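Local atomic coordinates of phenol hydroxylase component phO (Pseudomonas stutzeri, PDB entry 3U52), a protein that probably serves as the small, ubiquitin-like subunit of a six-chain phenol hydroxylase assembly, the enzyme that hydroxylates phenol. Residues L34-C37 / A38-L42; G47-F50 / S51-V54; E56-K59 / P60-A64; A89-L93 / K94-I98. All coordinates share one frame; numbering follows the deposited sequence.

Interaction 1. Residues L34-C37 / A38-L42; sequences LLFC and APFAL
Phe36 and Phe40 bring their rings together where the loop after strand 24-29 runs into strand 40-44, the outermost strand on one side of this chain's beta-grasp, ubiquitin-like sheet. The tight part of the contact is this aromatic pair, four residues apart. CZ of Phe40 sits over one face of the Phe36 ring, 3.6 Å from Phe36 CG and displaced toward the rim. The centroids are 5.1 Å apart, and the rings meet at a slant, their planes inclined at 59°. Both rings start off with CG anti to the carbonyl carbon and beside the backbone N (chi1 -54° in Phe36, -61° in Phe40), and with these torsions Phe40 CZ comes over the Phe36 face. Two large flat residues suit the place, because there they also meet the end of helix 50-62: Phe40 packs on Ala61 and Thr62, while Phe36 also reaches His65.

The other part is looser. Cys37 and Ala38 are small, and their side chains meet at 4.0 Å, from SG of Cys37 to CB of Ala38. This side does not open to solvent, since the chain of another protein lies against it. Pro39 and Ala41 form backbone hydrogen bonds with that chain, and the small side chains of Cys37 and Ala38 fit where one of its polar side chains packs on Cys37. Beyond Phe40 CZ, the adjacent ring atom Phe40 CE1 also approaches the Phe36 ring, 3.9 Å from Phe36 CD2.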
ATOM      1  N   LEU E  34      10.343 -31.010  39.859  1.00 20.04           N
ATOM      2  CA  LEU E  34       9.817 -30.522  38.565  1.00 19.36           C
ATOM      3  C   LEU E  34      10.811 -29.600  37.900  1.00 19.92           C
ATOM      4  O   LEU E  34      10.564 -29.103  36.797  1.00 19.86           O
ATOM      5  CB  LEU E  34       8.431 -29.857  38.721  1.00 19.44           C
ATOM      6  CG  LEU E  34       7.333 -30.875  39.091  1.00 16.79           C
ATOM      7  CD1 LEU E  34       6.120 -30.155  39.597  1.00 18.49           C
ATOM      8  CD2 LEU E  34       7.073 -31.737  37.889  1.00 20.11           C
ATOM      9  N   LEU E  35      11.968 -29.389  38.545  1.00 19.87           N
ATOM     10  CA  LEU E  35      13.102 -28.807  37.838  1.00 19.72           C
ATOM     11  C   LEU E  35      13.308 -29.486  36.467  1.00 20.84           C
ATOM     12  O   LEU E  35      13.638 -28.802  35.460  1.00 20.14           O
ATOM     13  CB  LEU E  35      14.395 -28.829  38.697  1.00 19.24           C
ATOM     14  CG  LEU E  35      15.744 -28.384  38.067  1.00 20.02           C
ATOM     15  CD1 LEU E  35      15.869 -26.906  37.669  1.00 18.69           C
ATOM     16  CD2 LEU E  35      16.960 -28.763  38.937  1.00 23.81           C
ATOM     17  N   PHE E  36      13.144 -30.812  36.436  1.00 19.43           N
ATOM     18  CA  PHE E  36      13.167 -31.576  35.195  1.00 20.78           C
ATOM     19  C   PHE E  36      11.687 -31.630  34.857  1.00 21.10           C
ATOM     20  O   PHE E  36      10.889 -32.234  35.592  1.00 20.95           O
ATOM     21  CB  PHE E  36      13.715 -32.985  35.456  1.00 19.67           C
ATOM     22  CG  PHE E  36      15.019 -32.964  36.121  1.00 23.46           C
ATOM     23  CD1 PHE E  36      15.136 -33.349  37.456  1.00 19.59           C
ATOM     24  CD2 PHE E  36      16.157 -32.495  35.431  1.00 20.66           C
ATOM     25  CE1 PHE E  36      16.367 -33.277  38.101  1.00 22.38           C
ATOM     26  CE2 PHE E  36      17.389 -32.411  36.082  1.00 24.86           C
ATOM     27  CZ  PHE E  36      17.488 -32.817  37.424  1.00 24.23           C
ATOM     28  N   CYS E  37      11.297 -30.983  33.776  1.00 20.78           N
ATOM     29  CA  CYS E  37       9.881 -30.817  33.480  1.00 20.92           C
ATOM     30  C   CYS E  37       9.095 -32.104  33.274  1.00 21.46           C
ATOM     31  O   CYS E  37       7.900 -32.127  33.569  1.00 21.67           O
ATOM     32  CB  CYS E  37       9.727 -29.949  32.246  1.00 21.68           C
ATOM     33  SG  CYS E  37      10.381 -30.746  30.745  1.00 25.90           S
ATOM     34  N   ALA E  38       9.755 -33.176  32.776  1.00 21.97           N
ATOM     35  CA  ALA E  38       9.083 -34.430  32.424  1.00 20.77           C
ATOM     36  C   ALA E  38       9.927 -35.639  32.885  1.00 20.64           C
ATOM     37  O   ALA E  38      11.139 -35.498  33.152  1.00 19.62           O
ATOM     38  CB  ALA E  38       8.881 -34.483  30.885  1.00 19.66           C
ATOM     39  N   PRO E  39       9.307 -36.829  32.958  1.00 19.99           N
ATOM     40  CA  PRO E  39      10.071 -38.030  33.165  1.00 20.84           C
ATOM     41  C   PRO E  39      11.160 -38.169  32.123  1.00 20.92           C
ATOM     42  O   PRO E  39      10.968 -37.789  30.966  1.00 21.98           O
ATOM     43  CB  PRO E  39       9.022 -39.144  32.997  1.00 20.39           C
ATOM     44  CG  PRO E  39       7.734 -38.509  33.415  1.00 20.64           C
ATOM     45  CD  PRO E  39       7.867 -37.118  32.854  1.00 20.39           C
ATOM     46  N   PHE E  40      12.301 -38.690  32.543  1.00 22.57           N
ATOM     47  CA  PHE E  40      13.416 -38.953  31.633  1.00 22.76           C
ATOM     48  C   PHE E  40      13.084 -40.100  30.730  1.00 22.67           C
ATOM     49  O   PHE E  40      12.491 -41.075  31.176  1.00 23.79           O
ATOM     50  CB  PHE E  40      14.646 -39.315  32.423  1.00 22.83           C
ATOM     51  CG  PHE E  40      15.124 -38.237  33.357  1.00 24.53           C
ATOM     52  CD1 PHE E  40      15.418 -36.954  32.895  1.00 25.34           C
ATOM     53  CD2 PHE E  40      15.345 -38.535  34.693  1.00 25.74           C
ATOM     54  CE1 PHE E  40      15.905 -35.977  33.753  1.00 23.27           C
ATOM     55  CE2 PHE E  40      15.837 -37.551  35.574  1.00 26.21           C
ATOM     56  CZ  PHE E  40      16.103 -36.274  35.092  1.00 27.36           C
ATOM     57  N   ALA E  41      13.480 -40.002  29.472  1.00 23.63           N
ATOM     58  CA  ALA E  41      13.398 -41.124  28.530  1.00 23.91           C
ATOM     59  C   ALA E  41      14.811 -41.594  28.296  1.00 24.77           C
ATOM     60  O   ALA E  41      15.657 -40.845  27.788  1.00 25.31           O
ATOM     61  CB  ALA E  41      12.761 -40.709  27.218  1.00 24.95           C
ATOM     62  N   LEU E  42      15.085 -42.823  28.710  1.00 24.43           N
ATOM     63  CA  LEU E  42      16.435 -43.373  28.622  1.00 24.66           C
ATOM     64  C   LEU E  42      16.510 -44.588  27.652  1.00 24.90           C
ATOM     65  O   LEU E  42      15.507 -45.309  27.459  1.00 24.44           O
ATOM     66  CB  LEU E  42      16.896 -43.774  30.027  1.00 25.48           C
ATOM     67  CG  LEU E  42      16.622 -42.741  31.129  1.00 23.82           C
ATOM     68  CD1 LEU E  42      16.645 -43.466  32.482  1.00 25.55           C
ATOM     69  CD2 LEU E  42      17.666 -41.645  31.105  1.00 22.98           C
TER

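Interaction 2. Residues G47-F50 / S51-V54; sequences GMTF and SALV
The N-terminal cap of helix 50-62 is built by Thr49 at the N-cap and Ala52 three residues on. The backbone N-H of Ala52 points at Thr49 OG1, 3.1 Å away, with an N-H...O angle of 150°. Thr49 OG1 lies between its own backbone N and carbonyl carbon (chi1 60°), which brings the hydroxyl over the first turn, where an N-H has no carbonyl of a preceding helical turn to bond to. Regular helix bonding begins at the same residue: Leu53 N donates to Thr49 O at 3.1 Å, and Val54 N donates to Phe50 O at 3.2 Å. With an alanine at Thr49, the N-H of Ala52 would probably lose its side-chain acceptor, leaving the start of the helix less firmly fixed.

Around this cap lies a hydrophobic staple, in which the residue before the N-cap meets the fourth residue of the helix: Met48 SD is 4.3 Å from Leu53 CB. The methionine is bent at its end, and its methyl CE rests 3.9 Å from Ala52 CB. In the beta-grasp fold this helix crosses one face of the sheet, and Phe50 turns inward to meet that face, its ring edge-to-face with Trp78 and touching Leu104. CD2 of Leu53 lies over one face of the Phe50 ring, 4.2 Å from Phe50 CE2, while Val54 CG2 approaches Phe50 CE1 obliquely at 3.8 Å. Ser51 turns its hydroxyl to Ala89 O, with which it forms a hydrogen bond.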
ATOM      1  N   GLY E  47      20.680 -55.867  29.864  1.00 35.05           N
ATOM      2  CA  GLY E  47      21.596 -56.617  30.705  1.00 35.97           C
ATOM      3  C   GLY E  47      22.268 -55.848  31.840  1.00 36.09           C
ATOM      4  O   GLY E  47      22.850 -56.477  32.743  1.00 36.23           O
ATOM      5  N   MET E  48      22.194 -54.513  31.837  1.00 35.34           N
ATOM      6  CA  MET E  48      22.893 -53.762  32.884  1.00 35.03           C
ATOM      7  C   MET E  48      22.202 -54.023  34.222  1.00 34.23           C
ATOM      8  O   MET E  48      21.033 -54.374  34.251  1.00 33.92           O
ATOM      9  CB  MET E  48      22.970 -52.271  32.565  1.00 35.73           C
ATOM     10  CG  MET E  48      21.693 -51.481  32.878  1.00 35.96           C
ATOM     11  SD  MET E  48      21.735 -49.740  32.342  1.00 38.91           S
ATOM     12  CE  MET E  48      23.148 -49.062  33.163  1.00 32.89           C
ATOM     13  N   THR E  49      22.937 -53.894  35.314  1.00 34.41           N
ATOM     14  CA  THR E  49      22.362 -54.192  36.634  1.00 34.14           C
ATOM     15  C   THR E  49      21.558 -52.981  37.112  1.00 33.60           C
ATOM     16  O   THR E  49      21.804 -51.859  36.690  1.00 32.45           O
ATOM     17  CB  THR E  49      23.463 -54.506  37.684  1.00 34.09           C
ATOM     18  OG1 THR E  49      24.340 -53.384  37.817  1.00 34.43           O
ATOM     19  CG2 THR E  49      24.305 -55.718  37.277  1.00 34.43           C
ATOM     20  N   PHE E  50      20.609 -53.206  38.003  1.00 34.16           N
ATOM     21  CA  PHE E  50      19.887 -52.101  38.606  1.00 33.79           C
ATOM     22  C   PHE E  50      20.833 -51.094  39.259  1.00 34.41           C
ATOM     23  O   PHE E  50      20.592 -49.900  39.156  1.00 34.50           O
ATOM     24  CB  PHE E  50      18.807 -52.566  39.583  1.00 33.62           C
ATOM     25  CG  PHE E  50      17.757 -51.512  39.833  1.00 34.56           C
ATOM     26  CD1 PHE E  50      17.959 -50.525  40.809  1.00 35.60           C
ATOM     27  CD2 PHE E  50      16.610 -51.454  39.044  1.00 30.30           C
ATOM     28  CE1 PHE E  50      17.001 -49.506  41.028  1.00 32.35           C
ATOM     29  CE2 PHE E  50      15.666 -50.456  39.253  1.00 32.17           C
ATOM     30  CZ  PHE E  50      15.865 -49.482  40.248  1.00 31.61           C
ATOM     31  N   SER E  51      21.914 -51.541  39.905  1.00 34.17           N
ATOM     32  CA  SER E  51      22.832 -50.593  40.544  1.00 34.95           C
ATOM     33  C   SER E  51      23.647 -49.797  39.522  1.00 34.77           C
ATOM     34  O   SER E  51      23.992 -48.635  39.779  1.00 35.51           O
ATOM     35  CB  SER E  51      23.734 -51.282  41.584  1.00 35.64           C
ATOM     36  OG  SER E  51      24.535 -52.278  40.941  1.00 40.23           O
ATOM     37  N   ALA E  52      23.941 -50.387  38.356  1.00 34.28           N
ATOM     38  CA  ALA E  52      24.593 -49.636  37.261  1.00 34.14           C
ATOM     39  C   ALA E  52      23.659 -48.530  36.681  1.00 33.56           C
ATOM     40  O   ALA E  52      24.117 -47.424  36.395  1.00 33.09           O
ATOM     41  CB  ALA E  52      25.083 -50.580  36.155  1.00 33.85           C
ATOM     42  N   LEU E  53      22.366 -48.835  36.544  1.00 32.97           N
ATOM     43  CA  LEU E  53      21.354 -47.855  36.094  1.00 32.74           C
ATOM     44  C   LEU E  53      21.346 -46.628  36.994  1.00 33.20           C
ATOM     45  O   LEU E  53      21.424 -45.495  36.515  1.00 33.02           O
ATOM     46  CB  LEU E  53      19.964 -48.471  36.065  1.00 32.39           C
ATOM     47  CG  LEU E  53      18.805 -47.474  35.880  1.00 32.81           C
ATOM     48  CD1 LEU E  53      18.760 -47.008  34.408  1.00 32.75           C
ATOM     49  CD2 LEU E  53      17.490 -48.128  36.319  1.00 31.62           C
ATOM     50  N   VAL E  54      21.296 -46.867  38.300  1.00 33.17           N
ATOM     51  CA  VAL E  54      21.367 -45.812  39.279  1.00 34.02           C
ATOM     52  C   VAL E  54      22.662 -45.041  39.223  1.00 35.21           C
ATOM     53  O   VAL E  54      22.623 -43.812  39.051  1.00 35.90           O
ATOM     54  CB  VAL E  54      21.151 -46.363  40.680  1.00 33.93           C
ATOM     55  CG1 VAL E  54      21.475 -45.306  41.710  1.00 34.46           C
ATOM     56  CG2 VAL E  54      19.734 -46.878  40.798  1.00 32.54           C
TER

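Interaction 3. Residues E56-K59 / P60-A64; sequences EILK and PATAA
Pro60 lays its ring against the preceding turn of helix 50-62, with CG 3.4 Å from Glu56 O. Having no N-H to give, it leaves that turn without a bond, and the helix is kinked there. Lys59, just before the proline, pays for its position: its CB is pressed to 3.2 Å from Pro60 CD. The lysine's first torsion lies away from a staggered value (chi1 -132°), and further bends down the chain take NZ to the backbone O of Ser68, a hydrogen bond that ties the helix to a neighbouring loop. Beyond the proline the helix resumes, as Ala61 N donates to Ile57 O at 3.1 Å. A small alanine suits this turn, since Phe40 and a polar side chain of another protein's chain both pack on Ala61.

Thr62 folds back on the turn before it. Its CG2 is anti to the carbonyl carbon and lies 3.4 Å from Leu58 O, while its hydroxyl is hydrogen-bonded to Ser68 OG. The backbone bonds from Thr62 N to Leu58 O and to Lys59 O are both weak, as the helix nears its end. A wider pi-type turn at 56-58 followed by a proline kink thus shapes the second half of the single helix of this beta-grasp fold.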
ATOM      1  N   GLU E  56      25.307 -45.060  36.989  1.00 36.21           N
ATOM      2  CA  GLU E  56      25.841 -44.588  35.713  1.00 36.65           C
ATOM      3  C   GLU E  56      24.885 -43.649  34.945  1.00 35.10           C
ATOM      4  O   GLU E  56      25.337 -42.817  34.151  1.00 34.40           O
ATOM      5  CB  GLU E  56      26.231 -45.765  34.788  1.00 37.40           C
ATOM      6  CG  GLU E  56      27.275 -46.789  35.326  1.00 42.17           C
ATOM      7  CD  GLU E  56      27.475 -47.960  34.346  1.00 49.05           C
ATOM      8  OE1 GLU E  56      28.151 -48.958  34.704  1.00 52.92           O
ATOM      9  OE2 GLU E  56      26.950 -47.885  33.206  1.00 51.99           O
ATOM     10  N   ILE E  57      23.583 -43.819  35.150  1.00 34.29           N
ATOM     11  CA  ILE E  57      22.578 -43.062  34.392  1.00 33.01           C
ATOM     12  C   ILE E  57      21.723 -42.144  35.241  1.00 33.07           C
ATOM     13  O   ILE E  57      21.695 -40.933  34.988  1.00 33.34           O
ATOM     14  CB  ILE E  57      21.697 -43.962  33.514  1.00 33.54           C
ATOM     15  CG1 ILE E  57      22.577 -44.832  32.613  1.00 32.74           C
ATOM     16  CG2 ILE E  57      20.773 -43.114  32.627  1.00 30.46           C
ATOM     17  CD1 ILE E  57      21.855 -45.909  31.938  1.00 33.76           C
ATOM     18  N   LEU E  58      21.057 -42.683  36.257  1.00 31.53           N
ATOM     19  CA  LEU E  58      20.133 -41.866  37.057  1.00 32.04           C
ATOM     20  C   LEU E  58      20.810 -40.736  37.864  1.00 31.30           C
ATOM     21  O   LEU E  58      20.376 -39.584  37.858  1.00 30.53           O
ATOM     22  CB  LEU E  58      19.261 -42.772  37.926  1.00 31.41           C
ATOM     23  CG  LEU E  58      17.974 -42.168  38.469  1.00 35.62           C
ATOM     24  CD1 LEU E  58      17.102 -41.642  37.280  1.00 36.66           C
ATOM     25  CD2 LEU E  58      17.203 -43.192  39.338  1.00 35.95           C
ATOM     26  N   LYS E  59      21.900 -41.049  38.535  1.00 32.00           N
ATOM     27  CA  LYS E  59      22.660 -40.038  39.276  1.00 33.37           C
ATOM     28  C   LYS E  59      23.188 -38.845  38.406  1.00 33.09           C
ATOM     29  O   LYS E  59      22.982 -37.692  38.755  1.00 32.08           O
ATOM     30  CB  LYS E  59      23.798 -40.744  40.030  1.00 34.70           C
ATOM     31  CG  LYS E  59      23.920 -40.362  41.478  1.00 39.62           C
ATOM     32  CD  LYS E  59      22.702 -40.796  42.288  1.00 44.42           C
ATOM     33  CE  LYS E  59      22.393 -39.798  43.429  1.00 48.17           C
ATOM     34  NZ  LYS E  59      23.557 -39.177  44.160  1.00 50.10           N
ATOM     35  N   PRO E  60      23.909 -39.121  37.296  1.00 32.85           N
ATOM     36  CA  PRO E  60      24.248 -38.052  36.329  1.00 32.80           C
ATOM     37  C   PRO E  60      23.075 -37.245  35.768  1.00 30.79           C
ATOM     38  O   PRO E  60      23.168 -36.044  35.684  1.00 31.40           O
ATOM     39  CB  PRO E  60      24.915 -38.827  35.195  1.00 32.28           C
ATOM     40  CG  PRO E  60      25.571 -39.951  35.904  1.00 34.50           C
ATOM     41  CD  PRO E  60      24.526 -40.391  36.897  1.00 32.96           C
ATOM     42  N   ALA E  61      21.994 -37.917  35.384  1.00 30.42           N
ATOM     43  CA  ALA E  61      20.781 -37.257  34.851  1.00 28.85           C
ATOM     44  C   ALA E  61      20.182 -36.239  35.853  1.00 29.01           C
ATOM     45  O   ALA E  61      19.623 -35.189  35.455  1.00 28.10           O
ATOM     46  CB  ALA E  61      19.732 -38.333  34.466  1.00 28.52           C
ATOM     47  N   THR E  62      20.314 -36.512  37.151  1.00 26.97           N
ATOM     48  CA  THR E  62      19.629 -35.687  38.150  1.00 26.52           C
ATOM     49  C   THR E  62      20.546 -34.685  38.838  1.00 26.66           C
ATOM     50  O   THR E  62      20.105 -33.946  39.718  1.00 27.55           O
ATOM     51  CB  THR E  62      18.916 -36.532  39.251  1.00 26.84           C
ATOM     52  OG1 THR E  62      19.889 -37.284  39.978  1.00 27.28           O
ATOM     53  CG2 THR E  62      17.889 -37.487  38.677  1.00 24.28           C
ATOM     54  N   ALA E  63      21.815 -34.643  38.418  1.00 26.70           N
ATOM     55  CA  ALA E  63      22.848 -33.910  39.135  1.00 26.33           C
ATOM     56  C   ALA E  63      22.576 -32.423  39.299  1.00 26.14           C
ATOM     57  O   ALA E  63      23.046 -31.829  40.247  1.00 25.57           O
ATOM     58  CB  ALA E  63      24.259 -34.162  38.508  1.00 26.07           C
ATOM     59  N   ALA E  64      21.781 -31.831  38.403  1.00 25.27           N
ATOM     60  CA  ALA E  64      21.509 -30.382  38.441  1.00 25.50           C
ATOM     61  C   ALA E  64      20.633 -29.958  39.612  1.00 25.43           C
ATOM     62  O   ALA E  64      20.603 -28.782  39.961  1.00 25.53           O
ATOM     63  CB  ALA E  64      20.873 -29.908  37.128  1.00 24.97           C
TER

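Interaction 4. Residues A89-L93 / K94-I98; sequences ADASL and KEQGI
The carboxylate of Glu95 and the amide of Gln96 fold back on residues 91-92, in the short turn that precedes the last strand of the beta-grasp fold. The carboxylate places OE1 3.3 Å from Ser92 N, which donates to it in a straight but weak bond (166°), and brings OE2 alongside Ala91 CB. In return Ser92 OG accepts from Glu95 N at 3.1 Å. This reciprocal pair is the pattern of a capping box, closed here around a single turn, and serine and glutamate are the residues that suit it. Glu95 CG, set between its backbone N and carbonyl carbon (chi1 54°), starts the extended chain back toward Ser92.

The amide of Gln96 lies beside two carbonyls: its CD is 3.5 Å from Ser92 O and 4.0 Å from Ala91 O. Cutting Gln96 back to an alanine would probably leave these two carbonyls without the polar group beside them and take away a neighbour of Phe50.

The turn ends in a Schellman motif. Ile98 N donates to Leu93 O at 3.1 Å, and inside that bond Gly97 N donates to Lys94 O, closing a type I turn. Gly97 has a positive phi (91°), where any side chain would collide with the carbonyl O of Gln96, and so glycine fits. The hydrophobic contact that goes with the motif joins Leu93 and Ile98, both of which also touch Phe50 of the helix. Leu93 CG stands 4.3 Å from Ile98 CG2.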
ATOM      1  N   ALA E  89      19.731 -54.890  43.432  1.00 39.50           N
ATOM      2  CA  ALA E  89      20.865 -54.121  42.945  1.00 40.08           C
ATOM      3  C   ALA E  89      21.757 -54.861  41.923  1.00 40.36           C
ATOM      4  O   ALA E  89      22.147 -54.295  40.920  1.00 39.79           O
ATOM      5  CB  ALA E  89      21.690 -53.629  44.112  1.00 40.17           C
ATOM      6  N   ASP E  90      22.065 -56.128  42.181  1.00 40.72           N
ATOM      7  CA  ASP E  90      23.060 -56.844  41.397  1.00 41.18           C
ATOM      8  C   ASP E  90      22.427 -57.663  40.253  1.00 40.22           C
ATOM      9  O   ASP E  90      23.133 -58.367  39.544  1.00 40.92           O
ATOM     10  CB  ASP E  90      23.925 -57.735  42.333  1.00 42.10           C
ATOM     11  CG  ASP E  90      24.887 -56.918  43.235  1.00 46.24           C
ATOM     12  OD1 ASP E  90      25.653 -56.049  42.723  1.00 49.89           O
ATOM     13  OD2 ASP E  90      24.913 -57.162  44.476  1.00 49.67           O
ATOM     14  N   ALA E  91      21.112 -57.558  40.071  1.00 38.91           N
ATOM     15  CA  ALA E  91      20.387 -58.274  39.002  1.00 37.64           C
ATOM     16  C   ALA E  91      20.114 -57.377  37.786  1.00 37.14           C
ATOM     17  O   ALA E  91      19.878 -56.169  37.932  1.00 37.19           O
ATOM     18  CB  ALA E  91      19.106 -58.808  39.515  1.00 36.94           C
ATOM     19  N   SER E  92      20.130 -57.971  36.598  1.00 35.98           N
ATOM     20  CA  SER E  92      19.935 -57.202  35.376  1.00 35.02           C
ATOM     21  C   SER E  92      18.535 -56.567  35.351  1.00 34.17           C
ATOM     22  O   SER E  92      17.623 -56.985  36.077  1.00 33.35           O
ATOM     23  CB  SER E  92      20.175 -58.070  34.122  1.00 34.61           C
ATOM     24  OG  SER E  92      19.023 -58.824  33.797  1.00 33.52           O
ATOM     25  N   LEU E  93      18.372 -55.554  34.508  1.00 33.86           N
ATOM     26  CA  LEU E  93      17.052 -54.934  34.314  1.00 33.91           C
ATOM     27  C   LEU E  93      16.036 -55.963  33.841  1.00 34.05           C
ATOM     28  O   LEU E  93      14.942 -56.068  34.392  1.00 34.03           O
ATOM     29  CB  LEU E  93      17.171 -53.756  33.324  1.00 33.71           C
ATOM     30  CG  LEU E  93      17.436 -52.341  33.883  1.00 35.07           C
ATOM     31  CD1 LEU E  93      18.085 -52.242  35.273  1.00 32.42           C
ATOM     32  CD2 LEU E  93      18.144 -51.453  32.872  1.00 33.71           C
ATOM     33  N   LYS E  94      16.413 -56.737  32.828  1.00 34.89           N
ATOM     34  CA  LYS E  94      15.510 -57.684  32.194  1.00 36.04           C
ATOM     35  C   LYS E  94      15.041 -58.825  33.134  1.00 36.18           C
ATOM     36  O   LYS E  94      13.865 -59.199  33.127  1.00 35.36           O
ATOM     37  CB  LYS E  94      16.177 -58.262  30.936  1.00 36.89           C
ATOM     38  CG  LYS E  94      15.298 -59.235  30.174  1.00 40.12           C
ATOM     39  CD  LYS E  94      15.932 -59.721  28.897  1.00 46.89           C
ATOM     40  CE  LYS E  94      14.847 -60.293  27.968  1.00 50.19           C
ATOM     41  NZ  LYS E  94      15.350 -60.689  26.606  1.00 51.89           N
ATOM     42  N   GLU E  95      15.956 -59.381  33.931  1.00 37.66           N
ATOM     43  CA  GLU E  95      15.579 -60.474  34.859  1.00 38.47           C
ATOM     44  C   GLU E  95      14.619 -60.057  35.979  1.00 37.95           C
ATOM     45  O   GLU E  95      13.838 -60.873  36.468  1.00 38.02           O
ATOM     46  CB  GLU E  95      16.795 -61.248  35.389  1.00 39.08           C
ATOM     47  CG  GLU E  95      17.854 -60.436  36.032  1.00 43.80           C
ATOM     48  CD  GLU E  95      18.981 -61.287  36.625  1.00 50.18           C
ATOM     49  OE1 GLU E  95      20.139 -61.209  36.129  1.00 53.38           O
ATOM     50  OE2 GLU E  95      18.708 -62.028  37.602  1.00 53.03           O
ATOM     51  N   GLN E  96      14.625 -58.780  36.350  1.00 37.49           N
ATOM     52  CA  GLN E  96      13.636 -58.309  37.306  1.00 36.53           C
ATOM     53  C   GLN E  96      12.346 -57.721  36.710  1.00 36.11           C
ATOM     54  O   GLN E  96      11.514 -57.192  37.436  1.00 35.95           O
ATOM     55  CB  GLN E  96      14.275 -57.442  38.397  1.00 36.59           C
ATOM     56  CG  GLN E  96      15.107 -56.302  37.917  1.00 37.02           C
ATOM     57  CD  GLN E  96      16.026 -55.790  38.988  1.00 38.02           C
ATOM     58  OE1 GLN E  96      17.208 -55.619  38.765  1.00 40.30           O
ATOM     59  NE2 GLN E  96      15.483 -55.538  40.162  1.00 36.09           N
ATOM     60  N   GLY E  97      12.147 -57.858  35.398  1.00 35.67           N
ATOM     61  CA  GLY E  97      10.855 -57.492  34.801  1.00 33.96           C
ATOM     62  C   GLY E  97      10.750 -56.050  34.313  1.00 33.37           C
ATOM     63  O   GLY E  97       9.652 -55.557  34.009  1.00 32.66           O
ATOM     64  N   ILE E  98      11.889 -55.366  34.239  1.00 32.15           N
ATOM     65  CA  ILE E  98      11.922 -53.991  33.713  1.00 31.08           C
ATOM     66  C   ILE E  98      12.061 -54.121  32.187  1.00 30.33           C
ATOM     67  O   ILE E  98      13.154 -54.323  31.667  1.00 31.11           O
ATOM     68  CB  ILE E  98      13.043 -53.180  34.386  1.00 31.42           C
ATOM     69  CG1 ILE E  98      12.755 -53.048  35.889  1.00 28.84           C
ATOM     70  CG2 ILE E  98      13.198 -51.762  33.768  1.00 31.84           C
ATOM     71  CD1 ILE E  98      13.986 -52.652  36.674  1.00 26.88           C
TER

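How the interactions relate
Interactions 2 and 3 belong to opposite halves of helix 50-62. Interaction 1 abuts the far end, where Phe36 CE2 is 3.6 Å from Ala61 O, and interaction 4 binds the start, with a probable hydrogen bond between Met48 O and Leu93 N at 2.9 Å. Interactions 1 and 4, their centres about 22 Å apart, thus lie toward opposite ends of the helix, on opposite sides of the chain's centre. Interaction 1 is wholly buried, almost purely apolar, and borders another protein's chain. The others are partly exposed: interaction 2 caps the helix start and interaction 4 closes both ends of a short turn, each with apolar packing alongside, whereas interaction 3 rests on main-chain bonding around a proline.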